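Local coordinates for protein LRIM1 (Anopheles gambiae, PDB 3O53), which forms, through a chain of which this is the leucine-rich repeat domain, a heterodimeric complex with APL1C that regulates complement-like immunity in the mosquito, at residues Asp150-Glu155 and Asn175-Phe180; Glu155-Asn160 and Phe180-Lys185. All coordinates share one frame; numbering follows the deposited sequence.

In the fold
Interactions 1 and 2 follow one another along the same two turns of the leucine-rich repeat solenoid: 150-155 and 175-180 leave the parallel strands 146-150 and 173-175, and 155-160 and 180-185 carry the two chains on to the short strands 158-160 and 183-185. E155 and F180 belong to both, and N179 OD1 accepts from I156 N across the join. In interaction 1 asparagine amides bridge backbone carbonyls where the strands have ended, whereas interaction 2 relies on a backbone ladder between strands. L151, L176, I156, I181 and V159 are buried, L176 packing on the last three; L153, Y178, F180 and D157 lie at the surface.

Interaction 1 of 2, residues Asp150-Glu155 and Asn175-Phe180; sequences DLKLNE and NLQYNF
L151 O, a backbone carbonyl just past strand 146-150, is gripped from opposite faces of its plane by two asparagine amides. N179 ND2 reaches it across the contact at 3.0 Å in an almost straight bond (174° at the hydrogen), and N154 ND2 comes from its own turn. The same N179 nitrogen also donates to L176 O, at 3.0 Å, so the amide bridges the carbonyls of two successive turns, both lying close to its own plane. The N179 oxygen takes the N-H of I156. N154 repeats this one turn earlier, bonding L127 O as well. This is the asparagine ladder of a leucine-rich repeat solenoid, whose LxxLxLxxN pattern ends on that residue.

Two backbone bonds also join the turns: L151 N donates to N175 O at 2.8 Å, and L153 N to Q177 O at 3.1 Å.

On the polar face, D150 and N175 lie side by side with carboxylate and amide planes 19° apart, D150 OD1 being 3.4 Å from N175 CB. Each closes an Asx turn, D150 OD1 accepting from K152 N and N175 OD1 from Q177 N. K152 bends at its last torsion (chi4 -74°), bringing NZ to the syn lone pair of D150 OD2 in a salt bridge.

Apolar contacts flank this network. L151 CB meets L176 CD2 at 3.9 Å on the interior side, both leucines pointing the same way. Outside, L153 CD2 rests 3.6 Å from Y178 CB, while E155 CA sits at the edge of the F180 ring, in its plane.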
loop_
_atom_site.group_PDB
_atom_site.type_symbol
_atom_site.label_atom_id
_atom_site.label_comp_id
_atom_site.label_asym_id
_atom_site.label_seq_id
_atom_site.Cartn_x
_atom_site.Cartn_y
_atom_site.Cartn_z
ATOM N N ASP A 150 0.583 2.629 0.459
ATOM C CA ASP A 150 -0.137 1.763 1.376
ATOM C C ASP A 150 -1.384 1.232 0.687
ATOM O O ASP A 150 -2.320 1.978 0.429
ATOM C CB ASP A 150 -0.517 2.512 2.654
ATOM C CG ASP A 150 -1.188 1.608 3.675
ATOM O OD1 ASP A 150 -1.142 0.372 3.497
ATOM O OD2 ASP A 150 -1.760 2.127 4.653
ATOM N N LEU A 151 -1.382 -0.062 0.384
ATOM C CA LEU A 151 -2.526 -0.712 -0.250
ATOM C C LEU A 151 -3.073 -1.845 0.612
ATOM O O LEU A 151 -3.721 -2.751 0.108
ATOM C CB LEU A 151 -2.143 -1.247 -1.638
ATOM C CG LEU A 151 -2.014 -0.177 -2.723
ATOM C CD1 LEU A 151 -1.156 -0.656 -3.895
ATOM C CD2 LEU A 151 -3.401 0.252 -3.214
ATOM N N LYS A 152 -2.830 -1.789 1.916
ATOM C CA LYS A 152 -3.311 -2.842 2.805
ATOM C C LYS A 152 -4.836 -2.919 2.830
ATOM O O LYS A 152 -5.525 -1.934 2.550
ATOM C CB LYS A 152 -2.769 -2.636 4.227
ATOM C CG LYS A 152 -3.453 -1.534 5.034
ATOM C CD LYS A 152 -3.035 -1.655 6.515
ATOM C CE LYS A 152 -3.498 -0.477 7.358
ATOM N NZ LYS A 152 -2.686 0.743 7.088
ATOM N N LEU A 153 -5.356 -4.091 3.188
ATOM C CA LEU A 153 -6.802 -4.310 3.295
ATOM C C LEU A 153 -7.519 -4.001 1.991
ATOM O O LEU A 153 -8.608 -3.443 1.987
ATOM C CB LEU A 153 -7.422 -3.473 4.427
ATOM C CG LEU A 153 -7.005 -3.847 5.858
ATOM C CD1 LEU A 153 -7.604 -2.871 6.871
ATOM C CD2 LEU A 153 -7.421 -5.280 6.192
ATOM N N ASN A 154 -6.909 -4.350 0.875
ATOM C CA ASN A 154 -7.632 -4.280 -0.382
ATOM C C ASN A 154 -7.888 -5.694 -0.892
ATOM O O ASN A 154 -7.855 -6.647 -0.122
ATOM C CB ASN A 154 -6.892 -3.383 -1.386
ATOM C CG ASN A 154 -7.199 -1.909 -1.164
ATOM O OD1 ASN A 154 -8.251 -1.415 -1.567
ATOM N ND2 ASN A 154 -6.287 -1.204 -0.514
ATOM N N GLU A 155 -8.186 -5.836 -2.174
ATOM C CA GLU A 155 -8.547 -7.138 -2.709
ATOM C C GLU A 155 -7.621 -7.557 -3.844
ATOM O O GLU A 155 -8.042 -8.217 -4.797
ATOM C CB GLU A 155 -9.991 -7.099 -3.195
ATOM C CG GLU A 155 -10.991 -6.913 -2.067
ATOM C CD GLU A 155 -12.379 -6.581 -2.568
ATOM O OE1 GLU A 155 -12.630 -6.747 -3.780
ATOM O OE2 GLU A 155 -13.217 -6.152 -1.749
ATOM N N ASN A 175 3.236 -1.353 1.303
ATOM C CA ASN A 175 2.414 -2.172 2.191
ATOM C C ASN A 175 1.322 -2.845 1.381
ATOM O O ASN A 175 0.485 -2.176 0.793
ATOM C CB ASN A 175 1.765 -1.309 3.279
ATOM C CG ASN A 175 1.245 -2.128 4.466
ATOM O OD1 ASN A 175 0.990 -3.347 4.371
ATOM N ND2 ASN A 175 1.083 -1.441 5.603
ATOM N N LEU A 176 1.338 -4.166 1.349
ATOM C CA LEU A 176 0.368 -4.921 0.569
ATOM C C LEU A 176 -0.246 -5.984 1.468
ATOM O O LEU A 176 -0.802 -6.963 0.988
ATOM C CB LEU A 176 1.051 -5.578 -0.642
ATOM C CG LEU A 176 1.422 -4.632 -1.783
ATOM C CD1 LEU A 176 2.481 -5.251 -2.682
ATOM C CD2 LEU A 176 0.171 -4.261 -2.583
ATOM N N GLN A 177 -0.130 -5.782 2.778
ATOM C CA GLN A 177 -0.614 -6.752 3.758
ATOM C C GLN A 177 -2.139 -6.861 3.696
ATOM O O GLN A 177 -2.828 -5.900 3.372
ATOM C CB GLN A 177 -0.162 -6.364 5.183
ATOM C CG GLN A 177 -1.181 -5.521 5.922
ATOM C CD GLN A 177 -0.587 -4.584 6.965
ATOM O OE1 GLN A 177 0.270 -3.764 6.656
ATOM N NE2 GLN A 177 -1.083 -4.673 8.200
ATOM N N TYR A 178 -2.659 -8.046 3.997
ATOM C CA TYR A 178 -4.102 -8.266 4.043
ATOM C C TYR A 178 -4.781 -8.019 2.697
ATOM O O TYR A 178 -5.841 -7.395 2.608
ATOM C CB TYR A 178 -4.740 -7.405 5.134
ATOM C CG TYR A 178 -4.483 -7.951 6.522
ATOM C CD1 TYR A 178 -4.951 -9.203 6.879
ATOM C CD2 TYR A 178 -3.779 -7.217 7.473
ATOM C CE1 TYR A 178 -4.724 -9.721 8.139
ATOM C CE2 TYR A 178 -3.551 -7.732 8.751
ATOM C CZ TYR A 178 -4.031 -8.987 9.069
ATOM O OH TYR A 178 -3.836 -9.537 10.312
ATOM N N ASN A 179 -4.155 -8.510 1.642
ATOM C CA ASN A 179 -4.830 -8.628 0.373
ATOM C C ASN A 179 -5.012 -10.121 0.137
ATOM O O ASN A 179 -5.069 -10.895 1.099
ATOM C CB ASN A 179 -4.018 -7.943 -0.725
ATOM C CG ASN A 179 -4.228 -6.438 -0.749
ATOM O OD1 ASN A 179 -5.157 -5.943 -1.370
ATOM N ND2 ASN A 179 -3.346 -5.703 -0.080
ATOM N N PHE A 180 -5.099 -10.546 -1.115
ATOM C CA PHE A 180 -5.268 -11.969 -1.388
ATOM C C PHE A 180 -4.263 -12.419 -2.431
ATOM O O PHE A 180 -4.560 -13.264 -3.276
ATOM C CB PHE A 180 -6.710 -12.235 -1.823
ATOM C CG PHE A 180 -7.702 -11.873 -0.774
ATOM C CD1 PHE A 180 -8.012 -12.768 0.234
ATOM C CD2 PHE A 180 -8.273 -10.608 -0.744
ATOM C CE1 PHE A 180 -8.899 -12.421 1.251
ATOM C CE2 PHE A 180 -9.164 -10.256 0.267
ATOM C CZ PHE A 180 -9.474 -11.167 1.266
#

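Interaction 2 of 2, residues Glu155-Asn160 and Phe180-Lys185; sequences EIDTVN and FIYDVK
V159 CG2 packs against I181 CD1 at 3.6 Å, the side chains crossing at a slant. With CG1 anti to the backbone N (chi1 168°), the other methyl, CG2, is the one turned to I181. Alongside, I156 CG2 meets I181 CG1 at 3.9 Å, and V159 CB approaches V184 CG2.

Around this centre the parallel strands 158-160 and 183-185, 2° apart, are joined by V159: its N donates to D183 O at 3.0 Å and its O accepts from K185 N at 3.0 Å. Before the strands, F180 N donates to I156 O and Y182 N to D157 O, the latter at 2.9 Å.

At the outer edge, the D157 carboxylate lies beside the rim of the Y182 ring, their planes 51° apart. D183 CB lies over one face of that ring, toward its rim. One water donates to both D157 OD1 and F180 O; a second lies 2.9 Å from V159 O and near D183 OD2, with more acceptors around it than it has protons. N160 ND2 touches K185 CE at 3.4 Å, while N160 OD1 accepts from A162 N. The direct hydrogen bonds between the turns are all backbone ones, so their register probably depends little on the polar side chains, while aliphatic branches make the inward face apolar.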
loop_
_atom_site.group_PDB
_atom_site.type_symbol
_atom_site.label_atom_id
_atom_site.label_comp_id
_atom_site.label_asym_id
_atom_site.label_seq_id
_atom_site.Cartn_x
_atom_site.Cartn_y
_atom_site.Cartn_z
ATOM N N GLU A 155 -8.186 -5.836 -2.174
ATOM C CA GLU A 155 -8.547 -7.138 -2.709
ATOM C C GLU A 155 -7.621 -7.557 -3.844
ATOM O O GLU A 155 -8.042 -8.217 -4.797
ATOM C CB GLU A 155 -9.991 -7.099 -3.195
ATOM C CG GLU A 155 -10.991 -6.913 -2.067
ATOM C CD GLU A 155 -12.379 -6.581 -2.568
ATOM O OE1 GLU A 155 -12.630 -6.747 -3.780
ATOM O OE2 GLU A 155 -13.217 -6.152 -1.749
ATOM N N ILE A 156 -6.358 -7.175 -3.743
ATOM C CA ILE A 156 -5.404 -7.477 -4.801
ATOM C C ILE A 156 -5.088 -8.990 -4.882
ATOM O O ILE A 156 -4.876 -9.652 -3.878
ATOM C CB ILE A 156 -4.126 -6.619 -4.628
ATOM C CG1 ILE A 156 -4.508 -5.135 -4.762
ATOM C CG2 ILE A 156 -3.060 -6.998 -5.670
ATOM C CD1 ILE A 156 -3.465 -4.188 -4.193
ATOM N N ASP A 157 -5.082 -9.523 -6.098
ATOM C CA ASP A 157 -4.950 -10.960 -6.310
ATOM C C ASP A 157 -3.539 -11.335 -6.741
ATOM O O ASP A 157 -3.066 -12.438 -6.470
ATOM C CB ASP A 157 -5.953 -11.412 -7.385
ATOM C CG ASP A 157 -6.288 -12.878 -7.283
ATOM O OD1 ASP A 157 -6.657 -13.328 -6.179
ATOM O OD2 ASP A 157 -6.185 -13.581 -8.304
ATOM N N THR A 158 -2.863 -10.419 -7.428
ATOM C CA THR A 158 -1.493 -10.676 -7.851
ATOM C C THR A 158 -0.705 -9.377 -7.922
ATOM O O THR A 158 -1.276 -8.286 -7.987
ATOM C CB THR A 158 -1.430 -11.382 -9.240
ATOM O OG1 THR A 158 -1.770 -10.455 -10.270
ATOM C CG2 THR A 158 -2.383 -12.560 -9.311
ATOM N N VAL A 159 0.618 -9.507 -7.904
ATOM C CA VAL A 159 1.509 -8.362 -7.961
ATOM C C VAL A 159 2.589 -8.588 -9.012
ATOM O O VAL A 159 3.227 -9.635 -9.042
ATOM C CB VAL A 159 2.201 -8.121 -6.602
ATOM C CG1 VAL A 159 3.347 -7.102 -6.751
ATOM C CG2 VAL A 159 1.177 -7.639 -5.574
ATOM N N ASN A 160 2.791 -7.587 -9.862
ATOM C CA ASN A 160 3.873 -7.591 -10.830
ATOM C C ASN A 160 4.704 -6.337 -10.584
ATOM O O ASN A 160 4.257 -5.227 -10.865
ATOM C CB ASN A 160 3.303 -7.600 -12.257
ATOM C CG ASN A 160 4.386 -7.590 -13.335
ATOM O OD1 ASN A 160 5.577 -7.426 -13.054
ATOM N ND2 ASN A 160 3.964 -7.759 -14.585
ATOM N N PHE A 180 -5.099 -10.546 -1.115
ATOM C CA PHE A 180 -5.268 -11.969 -1.388
ATOM C C PHE A 180 -4.263 -12.419 -2.431
ATOM O O PHE A 180 -4.560 -13.264 -3.276
ATOM C CB PHE A 180 -6.710 -12.235 -1.823
ATOM C CG PHE A 180 -7.702 -11.873 -0.774
ATOM C CD1 PHE A 180 -8.012 -12.768 0.234
ATOM C CD2 PHE A 180 -8.273 -10.608 -0.744
ATOM C CE1 PHE A 180 -8.899 -12.421 1.251
ATOM C CE2 PHE A 180 -9.164 -10.256 0.267
ATOM C CZ PHE A 180 -9.474 -11.167 1.266
ATOM N N ILE A 181 -3.061 -11.850 -2.345
ATOM C CA ILE A 181 -2.031 -12.054 -3.360
ATOM C C ILE A 181 -1.549 -13.504 -3.374
ATOM O O ILE A 181 -1.010 -13.994 -2.384
ATOM C CB ILE A 181 -0.841 -11.097 -3.122
ATOM C CG1 ILE A 181 -1.304 -9.649 -3.327
ATOM C CG2 ILE A 181 0.315 -11.425 -4.055
ATOM C CD1 ILE A 181 -0.455 -8.629 -2.579
ATOM N N TYR A 182 -1.753 -14.193 -4.496
ATOM C CA TYR A 182 -1.336 -15.589 -4.605
ATOM C C TYR A 182 -0.105 -15.738 -5.495
ATOM O O TYR A 182 0.537 -16.794 -5.509
ATOM C CB TYR A 182 -2.482 -16.471 -5.125
ATOM C CG TYR A 182 -2.724 -16.341 -6.606
ATOM C CD1 TYR A 182 -2.171 -17.246 -7.501
ATOM C CD2 TYR A 182 -3.510 -15.316 -7.113
ATOM C CE1 TYR A 182 -2.394 -17.138 -8.862
ATOM C CE2 TYR A 182 -3.735 -15.196 -8.477
ATOM C CZ TYR A 182 -3.173 -16.108 -9.344
ATOM O OH TYR A 182 -3.401 -15.989 -10.695
ATOM N N ASP A 183 0.250 -14.675 -6.209
ATOM C CA ASP A 183 1.406 -14.728 -7.104
ATOM C C ASP A 183 2.113 -13.379 -7.188
ATOM O O ASP A 183 1.472 -12.332 -7.272
ATOM C CB ASP A 183 0.957 -15.152 -8.507
ATOM C CG ASP A 183 2.129 -15.420 -9.442
ATOM O OD1 ASP A 183 3.017 -16.219 -9.081
ATOM O OD2 ASP A 183 2.161 -14.827 -10.540
ATOM N N VAL A 184 3.437 -13.406 -7.157
ATOM C CA VAL A 184 4.226 -12.200 -7.360
ATOM C C VAL A 184 5.250 -12.492 -8.450
ATOM O O VAL A 184 5.805 -13.581 -8.511
ATOM C CB VAL A 184 4.968 -11.774 -6.065
ATOM C CG1 VAL A 184 5.867 -10.575 -6.325
ATOM C CG2 VAL A 184 3.978 -11.454 -4.945
ATOM N N LYS A 185 5.505 -11.519 -9.310
ATOM C CA LYS A 185 6.558 -11.659 -10.294
ATOM C C LYS A 185 7.132 -10.286 -10.586
ATOM O O LYS A 185 6.664 -9.296 -10.040
ATOM C CB LYS A 185 6.020 -12.303 -11.575
ATOM C CG LYS A 185 5.065 -11.432 -12.367
ATOM C CD LYS A 185 4.633 -12.137 -13.645
ATOM C CE LYS A 185 3.878 -11.200 -14.581
ATOM N NZ LYS A 185 3.523 -11.852 -15.877
HETATM O O HOH W 1 -6.295 -15.027 -4.336
HETATM O O HOH W 2 1.932 -11.781 -10.554
#